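Local coordinates for protein nidogen (Mus musculus, PDB 1NPE) that is a basement-membrane glycoprotein, also called entactin, whose YWTD beta-propeller domain probably serves to bind laminin, at residues F43-K48 / L86-R91. Sequence-based numbering, arbitrary orientation.
Sequences FDCVDK and LDHLGR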
ATOM      1  N   PHE A  43     -14.813  -1.160   8.222  1.00 15.73           N
ATOM      2  CA  PHE A  43     -15.744  -1.047   9.330  1.00 17.57           C
ATOM      3  C   PHE A  43     -16.808  -2.136   9.337  1.00 17.93           C
ATOM      4  O   PHE A  43     -17.477  -2.368   8.328  1.00 18.09           O
ATOM      5  CB  PHE A  43     -16.408   0.325   9.284  1.00 18.86           C
ATOM      6  CG  PHE A  43     -17.301   0.609  10.454  1.00 19.79           C
ATOM      7  CD1 PHE A  43     -16.761   0.907  11.697  1.00 19.10           C
ATOM      8  CD2 PHE A  43     -18.681   0.612  10.302  1.00 20.71           C
ATOM      9  CE1 PHE A  43     -17.579   1.208  12.768  1.00 22.45           C
ATOM     10  CE2 PHE A  43     -19.512   0.913  11.367  1.00 21.43           C
ATOM     11  CZ  PHE A  43     -18.960   1.213  12.604  1.00 23.49           C
ATOM     12  N   ASP A  44     -16.947  -2.803  10.479  1.00 17.08           N
ATOM     13  CA  ASP A  44     -17.940  -3.858  10.652  1.00 19.57           C
ATOM     14  C   ASP A  44     -19.228  -3.233  11.187  1.00 20.65           C
ATOM     15  O   ASP A  44     -19.306  -2.873  12.356  1.00 21.27           O
ATOM     16  CB  ASP A  44     -17.414  -4.926  11.618  1.00 17.38           C
ATOM     17  CG  ASP A  44     -18.497  -5.882  12.090  1.00 18.72           C
ATOM     18  OD1 ASP A  44     -19.461  -6.148  11.330  1.00 16.05           O
ATOM     19  OD2 ASP A  44     -18.372  -6.369  13.231  1.00 16.71           O
ATOM     20  N   CYS A  45     -20.245  -3.162  10.333  1.00 23.55           N
ATOM     21  CA  CYS A  45     -21.525  -2.558  10.689  1.00 26.75           C
ATOM     22  C   CYS A  45     -22.371  -3.248  11.758  1.00 28.14           C
ATOM     23  O   CYS A  45     -23.210  -2.594  12.377  1.00 29.03           O
ATOM     24  CB  CYS A  45     -22.378  -2.327   9.438  1.00 27.34           C
ATOM     25  SG  CYS A  45     -22.805  -3.840   8.520  1.00 31.61           S
ATOM     26  N   VAL A  46     -22.179  -4.549  11.980  1.00 29.24           N
ATOM     27  CA  VAL A  46     -22.983  -5.234  12.990  1.00 30.44           C
ATOM     28  C   VAL A  46     -22.503  -4.997  14.421  1.00 31.39           C
ATOM     29  O   VAL A  46     -23.317  -4.757  15.307  1.00 32.81           O
ATOM     30  CB  VAL A  46     -23.139  -6.759  12.718  1.00 31.88           C
ATOM     31  CG1 VAL A  46     -23.313  -7.026  11.225  1.00 30.81           C
ATOM     32  CG2 VAL A  46     -21.979  -7.536  13.286  1.00 33.44           C
ATOM     33  N   ASP A  47     -21.191  -5.041  14.646  1.00 31.34           N
ATOM     34  CA  ASP A  47     -20.635  -4.825  15.984  1.00 31.37           C
ATOM     35  C   ASP A  47     -20.034  -3.435  16.170  1.00 31.06           C
ATOM     36  O   ASP A  47     -19.600  -3.087  17.271  1.00 30.94           O
ATOM     37  CB  ASP A  47     -19.585  -5.894  16.324  1.00 32.95           C
ATOM     38  CG  ASP A  47     -20.199  -7.258  16.633  1.00 35.63           C
ATOM     39  OD1 ASP A  47     -21.371  -7.309  17.073  1.00 35.75           O
ATOM     40  OD2 ASP A  47     -19.500  -8.279  16.448  1.00 33.49           O
ATOM     41  N   LYS A  48     -20.040  -2.637  15.103  1.00 30.23           N
ATOM     42  CA  LYS A  48     -19.493  -1.277  15.116  1.00 29.84           C
ATOM     43  C   LYS A  48     -18.006  -1.335  15.471  1.00 28.40           C
ATOM     44  O   LYS A  48     -17.559  -0.713  16.436  1.00 28.34           O
ATOM     45  CB  LYS A  48     -20.234  -0.384  16.125  1.00 30.89           C
ATOM     46  CG  LYS A  48     -21.731  -0.653  16.267  1.00 33.99           C
ATOM     47  CD  LYS A  48     -22.496  -0.489  14.967  1.00 36.08           C
ATOM     48  CE  LYS A  48     -23.946  -0.916  15.153  1.00 39.45           C
ATOM     49  NZ  LYS A  48     -24.729  -0.830  13.877  1.00 42.24           N
ATOM     50  N   LEU A  86     -14.322  -6.498   4.789  1.00 17.03           N
ATOM     51  CA  LEU A  86     -15.015  -7.437   5.655  1.00 18.14           C
ATOM     52  C   LEU A  86     -16.252  -8.092   5.064  1.00 19.13           C
ATOM     53  O   LEU A  86     -16.819  -7.623   4.093  1.00 18.77           O
ATOM     54  CB  LEU A  86     -15.441  -6.722   6.938  1.00 19.48           C
ATOM     55  CG  LEU A  86     -14.442  -5.803   7.637  1.00 19.75           C
ATOM     56  CD1 LEU A  86     -15.197  -4.883   8.543  1.00 19.44           C
ATOM     57  CD2 LEU A  86     -13.401  -6.600   8.413  1.00 21.88           C
ATOM     58  N   ASP A  87     -16.629  -9.212   5.664  1.00 21.60           N
ATOM     59  CA  ASP A  87     -17.837  -9.950   5.318  1.00 23.86           C
ATOM     60  C   ASP A  87     -18.562  -9.896   6.652  1.00 24.09           C
ATOM     61  O   ASP A  87     -18.283 -10.695   7.549  1.00 24.06           O
ATOM     62  CB  ASP A  87     -17.523 -11.407   4.957  1.00 25.98           C
ATOM     63  CG  ASP A  87     -18.786 -12.254   4.730  1.00 28.49           C
ATOM     64  OD1 ASP A  87     -19.919 -11.723   4.776  1.00 30.01           O
ATOM     65  OD2 ASP A  87     -18.638 -13.471   4.505  1.00 30.30           O
ATOM     66  N   HIS A  88     -19.423  -8.897   6.811  1.00 24.31           N
ATOM     67  CA  HIS A  88     -20.163  -8.721   8.054  1.00 25.60           C
ATOM     68  C   HIS A  88     -21.196  -9.824   8.309  1.00 26.13           C
ATOM     69  O   HIS A  88     -21.647 -10.006   9.440  1.00 26.18           O
ATOM     70  CB  HIS A  88     -20.810  -7.333   8.097  1.00 25.95           C
ATOM     71  CG  HIS A  88     -21.806  -7.096   7.007  1.00 27.79           C
ATOM     72  ND1 HIS A  88     -23.167  -7.118   7.225  1.00 27.26           N
ATOM     73  CD2 HIS A  88     -21.640  -6.836   5.688  1.00 26.33           C
ATOM     74  CE1 HIS A  88     -23.797  -6.881   6.088  1.00 28.15           C
ATOM     75  NE2 HIS A  88     -22.893  -6.707   5.140  1.00 28.43           N
ATOM     76  N   LEU A  89     -21.545 -10.572   7.267  1.00 26.67           N
ATOM     77  CA  LEU A  89     -22.507 -11.668   7.390  1.00 28.04           C
ATOM     78  C   LEU A  89     -21.807 -12.953   7.809  1.00 28.83           C
ATOM     79  O   LEU A  89     -22.142 -13.541   8.839  1.00 29.13           O
ATOM     80  CB  LEU A  89     -23.249 -11.883   6.072  1.00 25.81           C
ATOM     81  CG  LEU A  89     -24.128 -10.703   5.651  1.00 27.30           C
ATOM     82  CD1 LEU A  89     -24.703 -10.952   4.269  1.00 22.29           C
ATOM     83  CD2 LEU A  89     -25.242 -10.476   6.691  1.00 25.07           C
ATOM     84  N   GLY A  90     -20.811 -13.356   7.020  1.00 29.49           N
ATOM     85  CA  GLY A  90     -20.049 -14.560   7.303  1.00 28.72           C
ATOM     86  C   GLY A  90     -19.042 -14.398   8.428  1.00 28.32           C
ATOM     87  O   GLY A  90     -18.470 -15.385   8.893  1.00 29.06           O
ATOM     88  N   ARG A  91     -18.818 -13.155   8.857  1.00 28.57           N
ATOM     89  CA  ARG A  91     -17.887 -12.837   9.947  1.00 28.68           C
ATOM     90  C   ARG A  91     -16.416 -13.084   9.594  1.00 27.69           C
ATOM     91  O   ARG A  91     -15.700 -13.754  10.339  1.00 28.54           O
ATOM     92  CB  ARG A  91     -18.241 -13.638  11.211  1.00 30.00           C
ATOM     93  CG  ARG A  91     -19.657 -13.453  11.746  1.00 31.16           C
ATOM     94  CD  ARG A  91     -19.799 -12.185  12.579  1.00 32.74           C
ATOM     95  NE  ARG A  91     -19.996 -11.001  11.753  1.00 33.24           N
ATOM     96  CZ  ARG A  91     -19.795  -9.753  12.162  1.00 32.31           C
ATOM     97  NH1 ARG A  91     -19.379  -9.496  13.400  1.00 29.32           N
ATOM     98  NH2 ARG A  91     -20.025  -8.753  11.328  1.00 32.59           N
TER
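Asp44 OD1 is gripped by two N-H groups arriving from opposite faces of its carboxylate: Arg91 NH2 at 2.7 Å, across the contact, and Val46 N at 3.2 Å, which closes an Asx turn. Arg91 meets the carboxylate end-on, its NH1 reaching Asp44 OD2 at 3.3 Å, although the two flat groups are turned 50° apart. Bends at chi2 (-81°) and chi3 (82°) fold the arginine chain back, and Arg91 NH2 also donates to His88 O at 2.8 Å, which, with the bonds to Asp44, restricts the rotation of the guanidinium. Asp47 OD2 adds a longer salt bridge to Arg91 NH1, while Val46 CG2 lies over one guanidinium face. Cutting Asp44 back to an alanine would probably leave Arg91 without its two-pronged partner and Val46 N without its side-chain acceptor. Nearby, Cys45 SG, disulfide-bonded to Cys263, sits over one face of the His88 ring, 3.9 Å from its centroid. Leu86 CD1 packs against the backbone at Asp44 N, 3.3 Å away. Equivalent turns ending strands 36-44 and 81-87 of successive propeller blades are thus joined by a salt-bridge network and a leucine methyl laid on the neighbouring backbone, with Arg91 balancing two acids that would otherwise probably repel each other.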